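Local coordinates for protein structure-specific endonuclease subunit SLX4 (Thielavia terrestris, PDB 6SEI) that probably serves as the regulatory subunit of the SLX1-SLX4 endonuclease, which cuts branched DNA structures arising in DNA repair and recombination, at residues B[49-53]-B[54-58]; B[59-62]-B[63-67]. All coordinates share one frame; numbering follows the deposited sequence.

Both contacts are local and lie in series on helix 53-67 of the C-terminal SLX4 domain, their centres about 14 Å apart. Contact 1 is where the helix starts: strand 51-52 leads straight into it, and I51, L53, L56 and T57 are buried among the neighbouring elements. Contact 2 covers the later turns, where L60 and L65 keep to the interior but S62, G63, D66 and R67 lie at the surface. The chemistry follows the place. Aliphatic packing and backbone bonds to N-cap and first-turn carbonyls dominate contact 1, whereas contact 2 combines an indole-amide stack, a widened turn with its water, and a calcium ligand.

Contact 1 (B[49-53]-B[54-58]); sequences DPIIL and EDLTA
D55 lies alongside I52, the two side chains running the same way off the start of helix 53-67. Its CB sits 3.3 Å from the backbone O of I52. CG, placed beside its own backbone N (chi1 -75°), comes 3.5 Å from CG2 of I52. At the tip the carboxylate divides its work: OD2 rests 3.3 Å from that same I52 CG2 methyl, while OD1 forms a salt bridge with R93, so the acid holds its charge partner as it flanks an aliphatic branch. I52 is the N-cap residue, and its O receives L56 N at 3.2 Å in a nearly straight bond (168°), together with a weaker, bent one from D55 N. This is a strand-to-helix junction: strand 51-52 pairs in parallel with strand 90-91 and passes directly into the helix of this HTH-clan domain. The negative charge of D55, in the first turn, would probably be favoured by the helix dipole. On the inner side, I51 and L56 cross obliquely, with I51 CG2 about equally far, 4.1 Å, from both CB and CD2 of L56; M45 of helix 41-46 touches both residues. One residue further on, T57 N bonds to L53 O at 2.6 Å, carrying on the helical pattern, and the T57 side chain packs on P76 and V79 of helix 76-85.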
ATOM      1  N   ASP B  49      15.894 -33.105 -22.028  1.00 21.23           N
ATOM      2  CA  ASP B  49      15.436 -33.263 -23.402  1.00 21.68           C
ATOM      3  C   ASP B  49      13.999 -32.760 -23.498  1.00 22.18           C
ATOM      4  O   ASP B  49      13.143 -33.219 -22.726  1.00 22.55           O
ATOM      5  CB  ASP B  49      15.495 -34.724 -23.849  1.00 21.64           C
ATOM      6  CG  ASP B  49      16.910 -35.214 -24.118  1.00 21.25           C
ATOM      7  OD1 ASP B  49      17.819 -34.384 -24.346  1.00 21.10           O
ATOM      8  OD2 ASP B  49      17.108 -36.448 -24.109  1.00 21.07           O
ATOM      9  N   PRO B  50      13.693 -31.815 -24.387  1.00 21.98           N
ATOM     10  CA  PRO B  50      12.286 -31.446 -24.606  1.00 22.21           C
ATOM     11  C   PRO B  50      11.483 -32.658 -25.054  1.00 22.33           C
ATOM     12  O   PRO B  50      11.806 -33.306 -26.052  1.00 17.37           O
ATOM     13  CB  PRO B  50      12.363 -30.374 -25.700  1.00 17.34           C
ATOM     14  CG  PRO B  50      13.729 -29.809 -25.575  1.00 17.10           C
ATOM     15  CD  PRO B  50      14.610 -30.962 -25.164  1.00 21.68           C
ATOM     16  N   ILE B  51      10.430 -32.962 -24.299  1.00 22.08           N
ATOM     17  CA  ILE B  51       9.702 -34.219 -24.432  1.00 21.72           C
ATOM     18  C   ILE B  51       8.601 -34.050 -25.471  1.00 22.36           C
ATOM     19  O   ILE B  51       7.643 -33.300 -25.264  1.00 22.62           O
ATOM     20  CB  ILE B  51       9.126 -34.668 -23.084  1.00 20.96           C
ATOM     21  CG1 ILE B  51      10.256 -34.900 -22.081  1.00 20.09           C
ATOM     22  CG2 ILE B  51       8.283 -35.921 -23.249  1.00 21.02           C
ATOM     23  CD1 ILE B  51      11.325 -35.846 -22.576  1.00 19.68           C
ATOM     24  N   ILE B  52       8.727 -34.755 -26.593  1.00 22.64           N
ATOM     25  CA  ILE B  52       7.650 -34.771 -27.575  1.00 23.27           C
ATOM     26  C   ILE B  52       6.516 -35.624 -27.019  1.00 23.77           C
ATOM     27  O   ILE B  52       6.687 -36.825 -26.767  1.00 23.63           O
ATOM     28  CB  ILE B  52       8.147 -35.286 -28.931  1.00 23.23           C
ATOM     29  CG1 ILE B  52       8.972 -34.201 -29.628  1.00 23.07           C
ATOM     30  CG2 ILE B  52       6.974 -35.701 -29.803  1.00 23.52           C
ATOM     31  CD1 ILE B  52       9.965 -34.736 -30.633  1.00 23.20           C
ATOM     32  N   LEU B  53       5.352 -34.999 -26.821  1.00 24.33           N
ATOM     33  CA  LEU B  53       4.289 -35.605 -26.024  1.00 24.52           C
ATOM     34  C   LEU B  53       3.744 -36.872 -26.670  1.00 25.28           C
ATOM     35  O   LEU B  53       3.658 -37.919 -26.020  1.00 25.56           O
ATOM     36  CB  LEU B  53       3.169 -34.591 -25.799  1.00 24.66           C
ATOM     37  CG  LEU B  53       3.537 -33.435 -24.871  1.00 24.41           C
ATOM     38  CD1 LEU B  53       2.670 -32.222 -25.136  1.00 24.58           C
ATOM     39  CD2 LEU B  53       3.431 -33.880 -23.420  1.00 24.35           C
ATOM     40  N   GLU B  54       3.364 -36.802 -27.946  1.00 25.86           N
ATOM     41  CA  GLU B  54       2.782 -37.971 -28.597  1.00 26.85           C
ATOM     42  C   GLU B  54       3.753 -39.140 -28.656  1.00 26.31           C
ATOM     43  O   GLU B  54       3.319 -40.284 -28.821  1.00 26.62           O
ATOM     44  CB  GLU B  54       2.304 -37.609 -30.005  1.00 28.49           C
ATOM     45  CG  GLU B  54       1.370 -36.404 -30.053  1.00 29.49           C
ATOM     46  CD  GLU B  54       2.118 -35.092 -30.216  1.00 29.71           C
ATOM     47  OE1 GLU B  54       3.359 -35.087 -30.062  1.00 29.40           O
ATOM     48  OE2 GLU B  54       1.464 -34.066 -30.503  1.00 30.10           O
ATOM     49  N   ASP B  55       5.054 -38.882 -28.517  1.00 25.75           N
ATOM     50  CA  ASP B  55       6.032 -39.961 -28.447  1.00 25.36           C
ATOM     51  C   ASP B  55       5.995 -40.654 -27.091  1.00 25.13           C
ATOM     52  O   ASP B  55       5.874 -41.881 -27.016  1.00 25.65           O
ATOM     53  CB  ASP B  55       7.429 -39.417 -28.734  1.00 25.14           C
ATOM     54  CG  ASP B  55       7.644 -39.123 -30.200  1.00 25.74           C
ATOM     55  OD1 ASP B  55       6.795 -39.537 -31.017  1.00 26.30           O
ATOM     56  OD2 ASP B  55       8.660 -38.481 -30.536  1.00 25.75           O
ATOM     57  N   LEU B  56       6.107 -39.886 -26.004  1.00 24.57           N
ATOM     58  CA  LEU B  56       5.969 -40.479 -24.678  1.00 24.04           C
ATOM     59  C   LEU B  56       4.561 -41.023 -24.468  1.00 24.44           C
ATOM     60  O   LEU B  56       4.383 -42.073 -23.838  1.00 24.45           O
ATOM     61  CB  LEU B  56       6.315 -39.455 -23.596  1.00 23.34           C
ATOM     62  CG  LEU B  56       6.137 -39.957 -22.159  1.00 17.76           C
ATOM     63  CD1 LEU B  56       7.155 -41.042 -21.836  1.00 18.42           C
ATOM     64  CD2 LEU B  56       6.221 -38.817 -21.157  1.00 17.57           C
ATOM     65  N   THR B  57       3.551 -40.320 -24.991  1.00 24.52           N
ATOM     66  CA  THR B  57       2.174 -40.792 -24.895  1.00 24.55           C
ATOM     67  C   THR B  57       2.029 -42.180 -25.503  1.00 24.72           C
ATOM     68  O   THR B  57       1.460 -43.087 -24.884  1.00 24.83           O
ATOM     69  CB  THR B  57       1.234 -39.802 -25.583  1.00 25.03           C
ATOM     70  OG1 THR B  57       1.538 -38.474 -25.150  1.00 24.89           O
ATOM     71  CG2 THR B  57      -0.218 -40.121 -25.259  1.00 25.31           C
ATOM     72  N   ALA B  58       2.539 -42.363 -26.723  1.00 24.80           N
ATOM     73  CA  ALA B  58       2.445 -43.662 -27.378  1.00 25.33           C
ATOM     74  C   ALA B  58       3.217 -44.727 -26.608  1.00 25.25           C
ATOM     75  O   ALA B  58       2.778 -45.880 -26.520  1.00 25.42           O
ATOM     76  CB  ALA B  58       2.962 -43.562 -28.813  1.00 25.85           C
TER

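Contact 2 (B[59-62]-B[63-67]); sequences WLNS and GQLDR. With CA (calcium ion), chain H.
A pi-type turn at 60-62 widens helix 53-67 towards its C-terminal end, and across it W59 and Q64 stack. With its CG anti to the backbone N (chi1 -179°), the indole is carried along the helix until Q64 CG lies over one face of the six-membered ring, 3.4 Å from its centroid, in a CH-pi contact. The Q64 chain, bent at its second torsion, then lays its amide nearly parallel to the ring, the planes 17° apart. The amide is kept from turning by NE2, which donates to W59 O at 3.2 Å in an almost straight bond (174°), with that oxygen close to the amide plane. With an alanine here in place of W59 the ring is gone, and the Q64 side chain is likely to be held mainly by its bond to the backbone O. The widened turn is recorded in L65 N, which reaches back five residues to L60 O at 3.0 Å. G63 has a positive phi, and a CB there would clash with S62 O. Water 1 lies in this kinked part, accepting from D66 N at 2.8 Å and bonding weakly to L60 O and G63 N. N61 OD1 sits 3.4 Å from L65 CD1 and is hydrogen-bonded to V74 N. At the surface, D66 OD1 binds the calcium ion at 2.6 Å; D71 and water 2, 2.3 Å from the metal, also ligate it. The single i+5 to i bond from L65 N to L60 O is the mark of a pi-bulge in an alpha-helix.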
ATOM      1  N   TRP B  59       4.362 -44.353 -26.031  1.00 25.19           N
ATOM      2  CA  TRP B  59       5.190 -45.319 -25.314  1.00 25.43           C
ATOM      3  C   TRP B  59       4.492 -45.834 -24.060  1.00 25.55           C
ATOM      4  O   TRP B  59       4.604 -47.018 -23.725  1.00 25.58           O
ATOM      5  CB  TRP B  59       6.533 -44.682 -24.959  1.00 25.42           C
ATOM      6  CG  TRP B  59       7.481 -45.596 -24.249  1.00 26.01           C
ATOM      7  CD1 TRP B  59       8.250 -46.574 -24.808  1.00 26.47           C
ATOM      8  CD2 TRP B  59       7.774 -45.608 -22.845  1.00 26.25           C
ATOM      9  NE1 TRP B  59       9.001 -47.199 -23.839  1.00 26.47           N
ATOM     10  CE2 TRP B  59       8.727 -46.626 -22.626  1.00 26.28           C
ATOM     11  CE3 TRP B  59       7.322 -44.862 -21.753  1.00 26.36           C
ATOM     12  CZ2 TRP B  59       9.236 -46.912 -21.362  1.00 26.19           C
ATOM     13  CZ3 TRP B  59       7.829 -45.150 -20.495  1.00 26.26           C
ATOM     14  CH2 TRP B  59       8.780 -46.164 -20.312  1.00 26.14           C
ATOM     15  N   LEU B  60       3.772 -44.960 -23.355  1.00 25.83           N
ATOM     16  CA  LEU B  60       3.089 -45.375 -22.133  1.00 25.92           C
ATOM     17  C   LEU B  60       1.937 -46.328 -22.427  1.00 26.89           C
ATOM     18  O   LEU B  60       1.661 -47.231 -21.628  1.00 27.03           O
ATOM     19  CB  LEU B  60       2.583 -44.150 -21.373  1.00 25.31           C
ATOM     20  CG  LEU B  60       3.633 -43.212 -20.774  1.00 24.73           C
ATOM     21  CD1 LEU B  60       3.060 -41.818 -20.587  1.00 24.98           C
ATOM     22  CD2 LEU B  60       4.154 -43.753 -19.452  1.00 24.07           C
ATOM     23  N   ASN B  61       1.260 -46.150 -23.556  1.00 27.54           N
ATOM     24  CA  ASN B  61       0.123 -46.984 -23.918  1.00 28.17           C
ATOM     25  C   ASN B  61       0.525 -48.236 -24.684  1.00 29.18           C
ATOM     26  O   ASN B  61      -0.354 -49.011 -25.076  1.00 29.08           O
ATOM     27  CB  ASN B  61      -0.881 -46.174 -24.744  1.00 27.92           C
ATOM     28  CG  ASN B  61      -1.436 -44.990 -23.984  1.00 27.40           C
ATOM     29  OD1 ASN B  61      -1.738 -45.089 -22.794  1.00 27.14           O
ATOM     30  ND2 ASN B  61      -1.572 -43.858 -24.667  1.00 27.38           N
ATOM     31  N   SER B  62       1.822 -48.452 -24.910  1.00 30.48           N
ATOM     32  CA  SER B  62       2.323 -49.624 -25.616  1.00 32.07           C
ATOM     33  C   SER B  62       2.803 -50.715 -24.662  1.00 31.56           C
ATOM     34  O   SER B  62       3.743 -51.450 -24.984  1.00 33.11           O
ATOM     35  CB  SER B  62       3.448 -49.227 -26.571  1.00 33.94           C
ATOM     36  OG  SER B  62       2.967 -48.418 -27.627  1.00 35.26           O
ATOM     37  N   GLY B  63       2.181 -50.828 -23.494  1.00 29.89           N
ATOM     38  CA  GLY B  63       2.521 -51.846 -22.516  1.00 28.05           C
ATOM     39  C   GLY B  63       3.043 -51.316 -21.200  1.00 26.10           C
ATOM     40  O   GLY B  63       3.083 -52.072 -20.219  1.00 25.96           O
ATOM     41  N   GLN B  64       3.427 -50.041 -21.123  1.00 24.69           N
ATOM     42  CA  GLN B  64       4.087 -49.532 -19.925  1.00 23.84           C
ATOM     43  C   GLN B  64       3.109 -49.379 -18.766  1.00 23.14           C
ATOM     44  O   GLN B  64       3.380 -49.835 -17.648  1.00 22.99           O
ATOM     45  CB  GLN B  64       4.763 -48.201 -20.235  1.00 24.07           C
ATOM     46  CG  GLN B  64       6.242 -48.319 -20.488  1.00 24.18           C
ATOM     47  CD  GLN B  64       6.608 -49.533 -21.317  1.00 23.96           C
ATOM     48  OE1 GLN B  64       7.177 -50.502 -20.808  1.00 23.15           O
ATOM     49  NE2 GLN B  64       6.283 -49.487 -22.606  1.00 24.36           N
ATOM     50  N   LEU B  65       1.974 -48.716 -19.005  1.00 22.67           N
ATOM     51  CA  LEU B  65       0.975 -48.567 -17.953  1.00 22.50           C
ATOM     52  C   LEU B  65       0.462 -49.925 -17.499  1.00 22.19           C
ATOM     53  O   LEU B  65       0.270 -50.157 -16.300  1.00 22.01           O
ATOM     54  CB  LEU B  65      -0.178 -47.690 -18.443  1.00 23.28           C
ATOM     55  CG  LEU B  65       0.184 -46.249 -18.811  1.00 23.48           C
ATOM     56  CD1 LEU B  65      -0.966 -45.566 -19.531  1.00 19.24           C
ATOM     57  CD2 LEU B  65       0.582 -45.470 -17.568  1.00 23.44           C
ATOM     58  N   ASP B  66       0.241 -50.837 -18.450  1.00 22.39           N
ATOM     59  CA  ASP B  66      -0.157 -52.199 -18.111  1.00 22.34           C
ATOM     60  C   ASP B  66       0.909 -52.888 -17.271  1.00 22.18           C
ATOM     61  O   ASP B  66       0.593 -53.678 -16.374  1.00 22.18           O
ATOM     62  CB  ASP B  66      -0.425 -52.984 -19.396  1.00 22.29           C
ATOM     63  CG  ASP B  66      -1.187 -54.269 -19.152  1.00 22.24           C
ATOM     64  OD1 ASP B  66      -1.825 -54.397 -18.085  1.00 22.12           O
ATOM     65  OD2 ASP B  66      -1.144 -55.153 -20.034  1.00 22.30           O
ATOM     66  N   ARG B  67       2.181 -52.598 -17.550  1.00 22.15           N
ATOM     67  CA  ARG B  67       3.273 -53.204 -16.796  1.00 22.28           C
ATOM     68  C   ARG B  67       3.201 -52.828 -15.321  1.00 22.78           C
ATOM     69  O   ARG B  67       3.334 -53.686 -14.441  1.00 22.90           O
ATOM     70  CB  ARG B  67       4.611 -52.773 -17.397  1.00 21.60           C
ATOM     71  CG  ARG B  67       5.796 -53.594 -16.949  1.00 21.19           C
ATOM     72  CD  ARG B  67       7.089 -52.962 -17.422  1.00 20.92           C
ATOM     73  NE  ARG B  67       7.524 -51.868 -16.554  1.00 20.86           N
ATOM     74  CZ  ARG B  67       7.684 -50.612 -16.957  1.00 21.12           C
ATOM     75  NH1 ARG B  67       7.439 -50.281 -18.219  1.00 21.24           N
ATOM     76  NH2 ARG B  67       8.088 -49.684 -16.099  1.00 21.09           N
TER
HETATM   77 CA    CA H1001      -3.654 -55.624 -16.727  1.00 28.46          CA
HETATM   78  O   HOH W   1       0.084 -50.155 -21.113  1.00 26.25           O
HETATM   79  O   HOH W   2      -3.634 -56.166 -19.005  1.00 44.21           O